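Local coordinates for protein possible glutathione S-transferase (Rhodopseudomonas palustris, PDB 3M8N) that probably acts as a glutathione transferase, joining glutathione to electrophilic substrates, at residues N150-A155 and L189-Q194; Q95-E100 and L158-I163; Y112-L117 and D123-A128. All coordinates share one frame; numbering follows the deposited sequence.

Contact 1: residues N150-A155 and L189-Q194; sequences NDYFAA and LRRVEQ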
loop_
_atom_site.group_PDB
_atom_site.type_symbol
_atom_site.label_atom_id
_atom_site.label_comp_id
_atom_site.label_asym_id
_atom_site.label_seq_id
_atom_site.Cartn_x
_atom_site.Cartn_y
_atom_site.Cartn_z
ATOM N N ASN A 150 6.902 20.958 -4.370
ATOM C CA ASN A 150 5.757 20.377 -5.048
ATOM C C ASN A 150 4.492 20.781 -4.346
ATOM O O ASN A 150 4.443 20.832 -3.137
ATOM C CB ASN A 150 5.880 18.847 -5.042
ATOM C CG ASN A 150 7.004 18.345 -5.924
ATOM O OD1 ASN A 150 6.931 18.446 -7.123
ATOM N ND2 ASN A 150 8.032 17.788 -5.335
ATOM N N ASP A 151 3.440 21.069 -5.094
ATOM C CA ASP A 151 2.140 21.404 -4.459
ATOM C C ASP A 151 1.286 20.174 -4.153
ATOM O O ASP A 151 0.433 20.194 -3.274
ATOM C CB ASP A 151 1.303 22.353 -5.351
ATOM C CG ASP A 151 1.740 23.836 -5.250
ATOM O OD1 ASP A 151 2.744 24.111 -4.580
ATOM O OD2 ASP A 151 1.068 24.705 -5.851
ATOM N N TYR A 152 1.512 19.129 -4.937
ATOM C CA TYR A 152 0.808 17.840 -4.812
ATOM C C TYR A 152 1.773 16.712 -4.911
ATOM O O TYR A 152 2.861 16.868 -5.487
ATOM C CB TYR A 152 -0.230 17.684 -5.922
ATOM C CG TYR A 152 -1.335 18.711 -5.892
ATOM C CD1 TYR A 152 -2.422 18.560 -5.049
ATOM C CD2 TYR A 152 -1.259 19.863 -6.702
ATOM C CE1 TYR A 152 -3.414 19.510 -5.022
ATOM C CE2 TYR A 152 -2.242 20.820 -6.685
ATOM C CZ TYR A 152 -3.313 20.645 -5.855
ATOM O OH TYR A 152 -4.322 21.600 -5.867
ATOM N N PHE A 153 1.366 15.555 -4.396
ATOM C CA PHE A 153 2.318 14.448 -4.325
ATOM C C PHE A 153 2.718 13.852 -5.660
ATOM O O PHE A 153 3.858 13.489 -5.836
ATOM C CB PHE A 153 1.913 13.387 -3.293
ATOM C CG PHE A 153 2.194 13.806 -1.896
ATOM C CD1 PHE A 153 3.450 13.608 -1.343
ATOM C CD2 PHE A 153 1.250 14.458 -1.161
ATOM C CE1 PHE A 153 3.735 14.051 -0.084
ATOM C CE2 PHE A 153 1.528 14.883 0.063
ATOM C CZ PHE A 153 2.762 14.689 0.615
ATOM N N ALA A 154 1.820 13.777 -6.627
ATOM C CA ALA A 154 2.197 13.184 -7.915
ATOM C C ALA A 154 1.683 14.022 -9.053
ATOM O O ALA A 154 0.580 14.558 -8.933
ATOM C CB ALA A 154 1.609 11.720 -8.016
ATOM N N ALA A 155 2.451 14.104 -10.159
ATOM C CA ALA A 155 1.938 14.605 -11.442
ATOM C C ALA A 155 1.523 16.101 -11.469
ATOM O O ALA A 155 0.777 16.550 -12.358
ATOM C CB ALA A 155 0.740 13.749 -11.882
ATOM N N LEU A 189 -2.535 20.344 3.170
ATOM C CA LEU A 189 -3.834 20.006 3.760
ATOM C C LEU A 189 -4.876 20.985 3.402
ATOM O O LEU A 189 -5.976 20.584 3.067
ATOM C CB LEU A 189 -3.756 19.886 5.295
ATOM C CG LEU A 189 -2.833 18.828 5.896
ATOM C CD1 LEU A 189 -2.461 19.173 7.339
ATOM C CD2 LEU A 189 -3.515 17.486 5.789
ATOM N N ARG A 190 -4.547 22.276 3.489
ATOM C CA ARG A 190 -5.493 23.331 3.124
ATOM C C ARG A 190 -5.773 23.281 1.659
ATOM O O ARG A 190 -6.883 23.498 1.279
ATOM C CB ARG A 190 -5.038 24.753 3.559
ATOM C CG ARG A 190 -5.207 25.038 5.110
ATOM C CD ARG A 190 -4.814 26.501 5.645
ATOM N NE ARG A 190 -3.403 26.824 5.367
ATOM C CZ ARG A 190 -2.363 26.632 6.198
ATOM N NH1 ARG A 190 -2.536 26.148 7.434
ATOM N NH2 ARG A 190 -1.145 26.920 5.778
ATOM N N ARG A 191 -4.791 22.975 0.817
ATOM C CA ARG A 191 -5.038 22.896 -0.620
ATOM C C ARG A 191 -6.043 21.799 -0.958
ATOM O O ARG A 191 -6.975 21.987 -1.744
ATOM C CB ARG A 191 -3.716 22.617 -1.258
ATOM C CG ARG A 191 -3.608 22.948 -2.657
ATOM C CD ARG A 191 -2.172 22.676 -3.144
ATOM N NE ARG A 191 -1.244 23.664 -2.635
ATOM C CZ ARG A 191 -0.221 23.472 -1.799
ATOM N NH1 ARG A 191 0.125 22.288 -1.339
ATOM N NH2 ARG A 191 0.484 24.532 -1.413
ATOM N N VAL A 192 -5.889 20.663 -0.320
ATOM C CA VAL A 192 -6.835 19.572 -0.414
ATOM C C VAL A 192 -8.219 19.922 0.066
ATOM O O VAL A 192 -9.195 19.667 -0.597
ATOM C CB VAL A 192 -6.322 18.285 0.309
ATOM C CG1 VAL A 192 -7.379 17.229 0.274
ATOM C CG2 VAL A 192 -5.114 17.798 -0.387
ATOM N N GLU A 193 -8.312 20.500 1.239
ATOM C CA GLU A 193 -9.583 21.036 1.706
ATOM C C GLU A 193 -10.274 22.090 0.820
ATOM O O GLU A 193 -11.422 22.278 0.990
ATOM C CB GLU A 193 -9.469 21.506 3.151
ATOM C CG GLU A 193 -8.888 20.479 4.020
ATOM C CD GLU A 193 -8.199 21.004 5.192
ATOM O OE1 GLU A 193 -8.075 22.228 5.362
ATOM O OE2 GLU A 193 -7.758 20.183 5.988
ATOM N N GLN A 194 -9.584 22.749 -0.110
ATOM C CA GLN A 194 -10.224 23.802 -0.874
ATOM C C GLN A 194 -10.610 23.342 -2.234
ATOM O O GLN A 194 -11.118 24.174 -3.011
ATOM C CB GLN A 194 -9.397 25.085 -1.069
ATOM C CG GLN A 194 -8.398 25.389 -0.035
ATOM C CD GLN A 194 -8.795 26.374 1.046
ATOM O OE1 GLN A 194 -9.549 26.033 1.951
ATOM N NE2 GLN A 194 -8.158 27.551 1.037
#
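R191, the one residue of 189-194 that carries this contact, reaches from its helix to D151 and Y152 in the loop 150-155. Ahead of it in sequence, L189 accepts at its carbonyl oxygen from the amide of E193. R191 itself leaves the helix with CG anti to the backbone N (chi1 -159°), which carries the chain out to the loop. Its aliphatic part lies against the phenol of Y152: CG is 3.6 Å from the Y152 OH, and CD approaches the ring obliquely, 4.0 Å from its centroid, in an off-centre CH-pi contact. A bend at chi3 then turns the guanidinium toward D151, where NH1 gives a weak hydrogen bond of 2.9 Å to the D151 carbonyl oxygen, bent to 118° at the hydrogen. The D151 carboxylate stacks on one face of the guanidinium with the planes 3° apart; OD1 lies 3.9 Å from NH2 of R191, a long salt bridge in which charge alone acts. A leucine here would probably leave the D151 carbonyl without this donor and its carboxylate without the opposite charge. After R191, V192 packs on Y166 of helix 160-169. The contact thus lies at the surface, tying helix 183-193 to the loop between helices 129-146 and 160-169, with Y152 also resting on D162.

Contact 2: residues Q95-E100 and L158-I163; sequences QWMFFE and LTIADI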
loop_
_atom_site.group_PDB
_atom_site.type_symbol
_atom_site.label_atom_id
_atom_site.label_comp_id
_atom_site.label_asym_id
_atom_site.label_seq_id
_atom_site.Cartn_x
_atom_site.Cartn_y
_atom_site.Cartn_z
ATOM N N GLN A 95 3.233 4.969 -5.813
ATOM C CA GLN A 95 4.390 5.101 -4.923
ATOM C C GLN A 95 3.992 5.787 -3.634
ATOM O O GLN A 95 4.172 5.224 -2.580
ATOM C CB GLN A 95 5.496 5.860 -5.586
ATOM C CG GLN A 95 6.637 6.088 -4.684
ATOM C CD GLN A 95 7.604 7.143 -5.160
ATOM O OE1 GLN A 95 8.265 7.035 -6.191
ATOM N NE2 GLN A 95 7.767 8.136 -4.342
ATOM N N TRP A 96 3.373 6.959 -3.723
ATOM C CA TRP A 96 2.952 7.645 -2.540
ATOM C C TRP A 96 1.854 6.931 -1.778
ATOM O O TRP A 96 1.796 7.004 -0.581
ATOM C CB TRP A 96 2.573 9.076 -2.877
ATOM C CG TRP A 96 3.786 9.885 -3.152
ATOM C CD1 TRP A 96 4.222 10.315 -4.356
ATOM C CD2 TRP A 96 4.739 10.330 -2.200
ATOM N NE1 TRP A 96 5.391 11.000 -4.221
ATOM C CE2 TRP A 96 5.738 11.016 -2.900
ATOM C CE3 TRP A 96 4.857 10.207 -0.807
ATOM C CZ2 TRP A 96 6.859 11.576 -2.260
ATOM C CZ3 TRP A 96 5.987 10.769 -0.172
ATOM C CH2 TRP A 96 6.949 11.443 -0.897
HETATM N N MSE A 97 0.934 6.245 -2.445
HETATM C CA MSE A 97 -0.025 5.397 -1.731
HETATM C C MSE A 97 0.560 4.166 -1.051
HETATM O O MSE A 97 0.068 3.756 -0.005
HETATM C CB MSE A 97 -1.104 4.927 -2.691
HETATM C CG MSE A 97 -1.719 6.033 -3.392
HETATM SE SE MSE A 97 -3.222 5.583 -4.566
HETATM C CE MSE A 97 -4.352 5.270 -3.220
ATOM N N PHE A 98 1.560 3.540 -1.665
ATOM C CA PHE A 98 2.288 2.490 -0.985
ATOM C C PHE A 98 3.047 3.034 0.205
ATOM O O PHE A 98 3.049 2.400 1.233
ATOM C CB PHE A 98 3.175 1.693 -1.934
ATOM C CG PHE A 98 2.399 0.690 -2.754
ATOM C CD1 PHE A 98 1.720 -0.335 -2.134
ATOM C CD2 PHE A 98 2.278 0.823 -4.137
ATOM C CE1 PHE A 98 0.983 -1.290 -2.876
ATOM C CE2 PHE A 98 1.495 -0.077 -4.878
ATOM C CZ PHE A 98 0.876 -1.159 -4.220
ATOM N N PHE A 99 3.605 4.238 0.079
ATOM C CA PHE A 99 4.228 4.936 1.185
ATOM C C PHE A 99 3.254 5.183 2.257
ATOM O O PHE A 99 3.579 4.932 3.374
ATOM C CB PHE A 99 4.840 6.234 0.719
ATOM C CG PHE A 99 5.307 7.163 1.835
ATOM C CD1 PHE A 99 6.584 7.094 2.334
ATOM C CD2 PHE A 99 4.482 8.182 2.300
ATOM C CE1 PHE A 99 6.992 8.000 3.323
ATOM C CE2 PHE A 99 4.917 9.061 3.273
ATOM C CZ PHE A 99 6.141 8.964 3.773
ATOM N N GLU A 100 2.060 5.642 1.948
ATOM C CA GLU A 100 1.042 5.833 2.988
ATOM C C GLU A 100 0.754 4.535 3.690
ATOM O O GLU A 100 0.617 4.516 4.869
ATOM C CB GLU A 100 -0.243 6.424 2.408
ATOM C CG GLU A 100 -1.333 6.804 3.400
ATOM C CD GLU A 100 -2.356 5.690 3.758
ATOM O OE1 GLU A 100 -2.314 4.566 3.253
ATOM O OE2 GLU A 100 -3.232 5.896 4.609
ATOM N N LEU A 158 -3.870 17.319 -8.230
ATOM C CA LEU A 158 -4.606 16.486 -7.285
ATOM C C LEU A 158 -4.872 15.082 -7.895
ATOM O O LEU A 158 -5.426 14.966 -9.002
ATOM C CB LEU A 158 -5.908 17.134 -6.873
ATOM C CG LEU A 158 -6.673 16.416 -5.779
ATOM C CD1 LEU A 158 -6.070 16.719 -4.513
ATOM C CD2 LEU A 158 -8.034 16.906 -5.679
ATOM N N THR A 159 -4.447 14.040 -7.175
ATOM C CA THR A 159 -4.607 12.664 -7.588
ATOM C C THR A 159 -5.086 11.915 -6.337
ATOM O O THR A 159 -5.253 12.524 -5.261
ATOM C CB THR A 159 -3.345 12.029 -8.197
ATOM O OG1 THR A 159 -2.394 11.741 -7.205
ATOM C CG2 THR A 159 -2.687 12.890 -9.174
ATOM N N ILE A 160 -5.344 10.620 -6.484
ATOM C CA ILE A 160 -5.715 9.769 -5.357
ATOM C C ILE A 160 -4.609 9.609 -4.318
ATOM O O ILE A 160 -4.887 9.294 -3.192
ATOM C CB ILE A 160 -6.263 8.324 -5.796
ATOM C CG1 ILE A 160 -5.388 7.746 -6.881
ATOM C CG2 ILE A 160 -7.677 8.394 -6.171
ATOM C CD1 ILE A 160 -5.501 6.233 -6.989
ATOM N N ALA A 161 -3.359 9.824 -4.689
ATOM C CA ALA A 161 -2.260 9.859 -3.725
ATOM C C ALA A 161 -2.444 10.898 -2.651
ATOM O O ALA A 161 -2.115 10.614 -1.525
ATOM C CB ALA A 161 -0.943 10.093 -4.376
ATOM N N ASP A 162 -2.943 12.109 -3.012
ATOM C CA ASP A 162 -3.208 13.218 -2.062
ATOM C C ASP A 162 -4.331 12.843 -1.132
ATOM O O ASP A 162 -4.236 13.029 0.067
ATOM C CB ASP A 162 -3.574 14.480 -2.821
ATOM C CG ASP A 162 -2.474 14.960 -3.687
ATOM O OD1 ASP A 162 -1.469 15.450 -3.189
ATOM O OD2 ASP A 162 -2.579 14.833 -4.895
ATOM N N ILE A 163 -5.391 12.297 -1.703
ATOM C CA ILE A 163 -6.537 11.810 -0.950
ATOM C C ILE A 163 -6.122 10.716 -0.002
ATOM O O ILE A 163 -6.591 10.686 1.115
ATOM C CB ILE A 163 -7.662 11.293 -1.903
ATOM C CG1 ILE A 163 -8.126 12.420 -2.820
ATOM C CG2 ILE A 163 -8.822 10.665 -1.153
ATOM C CD1 ILE A 163 -8.856 11.912 -3.934
#
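Where M97 of the long helix 87-117 packs on I160 and A161, the start of helix 160-169, closed by a capping box, joins the buried core of the all-helical C-terminal domain of the GST fold; an N-capping box at this place is a well-known feature of the family. T159 is the N-cap: its OG1 accepts a weak bond from the amide of A161, while the amide of T159 gives 3.1 Å to D162 OD2, which takes it on the anti lone pair at a fairly straight 162°. The other carboxylate oxygen, OD1, receives the indole NE1 of W188 and the amide of F153, so both D162 oxygens are engaged. Across the interface the helices come close, with the CA atoms of M97 and A161 5.4 Å apart, an approach that the small A161 permits. Its CB meets CB of W96 at 4.0 Å, and CG of M97, a selenomethionine, lies 3.9 Å from the A161 CA. Further out, SE of M97 touches CD1 of I160 at 3.4 Å; the I160 CG1 stands between the backbone N and the carbonyl carbon (chi1 44°), which carries CD1 to the selenium. L73 of helix 69-77 packs on both M97 and I160, and F98 of the second subunit reaches M97. No hydrogen bond crosses between the two segments, so cohesion here rests on apolar fit, while the T159 amide and the D162 carboxylate are answered within the capping box and by W188 and F153.

Contact 3: residues Y112-L117 and D123-A128; sequences YFWLCL and DLQTHA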
loop_
_atom_site.group_PDB
_atom_site.type_symbol
_atom_site.label_atom_id
_atom_site.label_comp_id
_atom_site.label_asym_id
_atom_site.label_seq_id
_atom_site.Cartn_x
_atom_site.Cartn_y
_atom_site.Cartn_z
ATOM N N TYR A 112 -4.055 7.447 15.830
ATOM C CA TYR A 112 -5.456 7.849 15.694
ATOM C C TYR A 112 -6.427 6.826 16.266
ATOM O O TYR A 112 -7.405 7.144 16.953
ATOM C CB TYR A 112 -5.806 8.137 14.211
ATOM C CG TYR A 112 -7.286 8.378 13.997
ATOM C CD1 TYR A 112 -7.865 9.598 14.333
ATOM C CD2 TYR A 112 -8.107 7.366 13.499
ATOM C CE1 TYR A 112 -9.206 9.818 14.171
ATOM C CE2 TYR A 112 -9.458 7.567 13.331
ATOM C CZ TYR A 112 -9.997 8.796 13.679
ATOM O OH TYR A 112 -11.330 8.998 13.535
ATOM N N PHE A 113 -6.194 5.569 15.937
ATOM C CA PHE A 113 -7.167 4.571 16.309
ATOM C C PHE A 113 -7.204 4.464 17.819
ATOM O O PHE A 113 -8.278 4.502 18.425
ATOM C CB PHE A 113 -6.829 3.209 15.679
ATOM C CG PHE A 113 -7.805 2.142 16.034
ATOM C CD1 PHE A 113 -9.032 2.066 15.379
ATOM C CD2 PHE A 113 -7.524 1.235 17.046
ATOM C CE1 PHE A 113 -9.967 1.081 15.725
ATOM C CE2 PHE A 113 -8.436 0.247 17.400
ATOM C CZ PHE A 113 -9.651 0.157 16.741
ATOM N N TRP A 114 -6.012 4.315 18.392
ATOM C CA TRP A 114 -5.852 4.008 19.829
ATOM C C TRP A 114 -6.053 5.223 20.707
ATOM O O TRP A 114 -6.776 5.148 21.686
ATOM C CB TRP A 114 -4.501 3.302 20.108
ATOM C CG TRP A 114 -4.512 1.930 19.557
ATOM C CD1 TRP A 114 -3.911 1.491 18.412
ATOM C CD2 TRP A 114 -5.210 0.816 20.098
ATOM N NE1 TRP A 114 -4.203 0.167 18.208
ATOM C CE2 TRP A 114 -4.993 -0.270 19.238
ATOM C CE3 TRP A 114 -5.997 0.633 21.237
ATOM C CZ2 TRP A 114 -5.519 -1.518 19.479
ATOM C CZ3 TRP A 114 -6.517 -0.607 21.482
ATOM C CH2 TRP A 114 -6.273 -1.677 20.608
ATOM N N LEU A 115 -5.470 6.349 20.296
ATOM C CA LEU A 115 -5.555 7.565 21.090
ATOM C C LEU A 115 -6.838 8.350 20.898
ATOM O O LEU A 115 -7.245 9.078 21.770
ATOM C CB LEU A 115 -4.343 8.464 20.877
ATOM C CG LEU A 115 -2.990 7.813 21.056
ATOM C CD1 LEU A 115 -1.881 8.860 20.911
ATOM C CD2 LEU A 115 -2.873 6.988 22.383
ATOM N N CYS A 116 -7.482 8.216 19.759
ATOM C CA CYS A 116 -8.670 9.025 19.496
ATOM C C CYS A 116 -9.918 8.188 19.403
ATOM O O CYS A 116 -10.984 8.670 19.744
ATOM C CB CYS A 116 -8.562 9.962 18.249
ATOM S SG CYS A 116 -7.089 11.107 18.032
ATOM N N LEU A 117 -9.827 6.945 18.958
ATOM C CA LEU A 117 -11.065 6.207 18.706
ATOM C C LEU A 117 -11.488 5.174 19.772
ATOM O O LEU A 117 -12.663 5.055 20.112
ATOM C CB LEU A 117 -10.956 5.582 17.326
ATOM C CG LEU A 117 -12.158 5.192 16.494
ATOM C CD1 LEU A 117 -13.118 6.358 16.351
ATOM C CD2 LEU A 117 -11.610 4.763 15.141
ATOM N N ASP A 123 -3.871 4.026 27.460
ATOM C CA ASP A 123 -3.314 3.126 28.448
ATOM C C ASP A 123 -3.034 1.739 27.974
ATOM O O ASP A 123 -2.118 1.061 28.480
ATOM C CB ASP A 123 -4.145 3.139 29.701
ATOM C CG ASP A 123 -3.686 4.247 30.646
ATOM O OD1 ASP A 123 -3.273 3.873 31.775
ATOM O OD2 ASP A 123 -3.674 5.471 30.241
ATOM N N LEU A 124 -3.777 1.344 26.945
ATOM C CA LEU A 124 -3.550 0.069 26.297
ATOM C C LEU A 124 -2.309 0.082 25.401
ATOM O O LEU A 124 -1.814 -0.973 25.052
ATOM C CB LEU A 124 -4.804 -0.378 25.532
ATOM C CG LEU A 124 -5.963 -0.707 26.460
ATOM C CD1 LEU A 124 -7.266 -0.715 25.717
ATOM C CD2 LEU A 124 -5.688 -2.045 27.123
ATOM N N GLN A 125 -1.783 1.251 25.029
ATOM C CA GLN A 125 -0.671 1.223 24.072
ATOM C C GLN A 125 0.548 2.054 24.424
ATOM O O GLN A 125 1.251 2.564 23.536
ATOM C CB GLN A 125 -1.148 1.535 22.639
ATOM C CG GLN A 125 -2.205 0.599 22.090
ATOM C CD GLN A 125 -1.688 -0.734 21.570
ATOM O OE1 GLN A 125 -0.504 -0.911 21.314
ATOM N NE2 GLN A 125 -2.606 -1.688 21.393
ATOM N N THR A 126 0.827 2.149 25.714
ATOM C CA THR A 126 1.898 3.027 26.189
ATOM C C THR A 126 3.252 2.630 25.630
ATOM O O THR A 126 4.102 3.463 25.413
ATOM C CB THR A 126 1.953 3.056 27.715
ATOM O OG1 THR A 126 2.191 1.724 28.177
ATOM C CG2 THR A 126 0.618 3.628 28.331
ATOM N N HIS A 127 3.431 1.348 25.367
ATOM C CA HIS A 127 4.670 0.868 24.777
ATOM C C HIS A 127 4.811 1.199 23.285
ATOM O O HIS A 127 5.917 1.155 22.745
ATOM C CB HIS A 127 4.815 -0.653 24.965
ATOM C CG HIS A 127 4.739 -1.108 26.395
ATOM N ND1 HIS A 127 5.613 -0.667 27.374
ATOM C CD2 HIS A 127 3.904 -1.986 27.009
ATOM C CE1 HIS A 127 5.301 -1.231 28.530
ATOM N NE2 HIS A 127 4.270 -2.037 28.337
ATOM N N ALA A 128 3.706 1.469 22.595
ATOM C CA ALA A 128 3.777 1.593 21.152
ATOM C C ALA A 128 3.983 3.041 20.783
ATOM O O ALA A 128 4.680 3.357 19.838
ATOM C CB ALA A 128 2.549 1.059 20.550
#
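W114 and Q125 meet where helix 87-117 ends and the chain doubles back, the glutamine lying over one face of the indole. CB of Q125 points toward the helix, with CG set anti to the carbonyl carbon (chi1 -59°), and this brings CG above the pyrrole part of the indole: it stands 3.8 Å from the centroid of the five-membered ring, 22° off the normal, a CH-pi contact over the face. CG also comes within 3.6 Å of CD2 of W114. A bend at chi2 then swings the amide across toward the benzene half. CD is 4.1 Å from CE2 of W114, and NE2 lies over the same face, displaced toward the rim, 3.5 Å from CZ2 of W114. The amide plane is tilted 46° to the indole, so the group leans over the ring instead of lying flat on it. Beside it, CD1 of L124 touches CZ3 of W114 at 4.3 Å. The opposite indole face carries CD2 of F113, so the tryptophan is held from two sides, and W132 of helix 129-146 meets its ring as well. Within the helix, a wider pi-type turn runs from Y112 to L117. What results is a loop connection between two successive helices of the GST C-terminal domain, its return limb resting on an aromatic side chain of the first helix through dispersion and CH-pi contact.

All three contacts lie in the helical C-terminal domain. Contacts 1 and 2 have centres 11 Å apart and touch where the loop 150-155 meets W96 and the start of helix 160-169. Their segments alternate along the chain, 95-100, 150-155, 158-163, 189-194, so the two closures interlock, and that loop links helix 183-193 to helices 87-117 and 160-169. Contact 3 shares helix 87-117 with contact 2 but sits about 25 Å away between centres, on the opposite side of the chain's centre; its short closure falls between the two segments of contact 2. It closes before contact 1 opens, 29 Å away without touching. One long helix thus serves both the buried core and a peripheral loop.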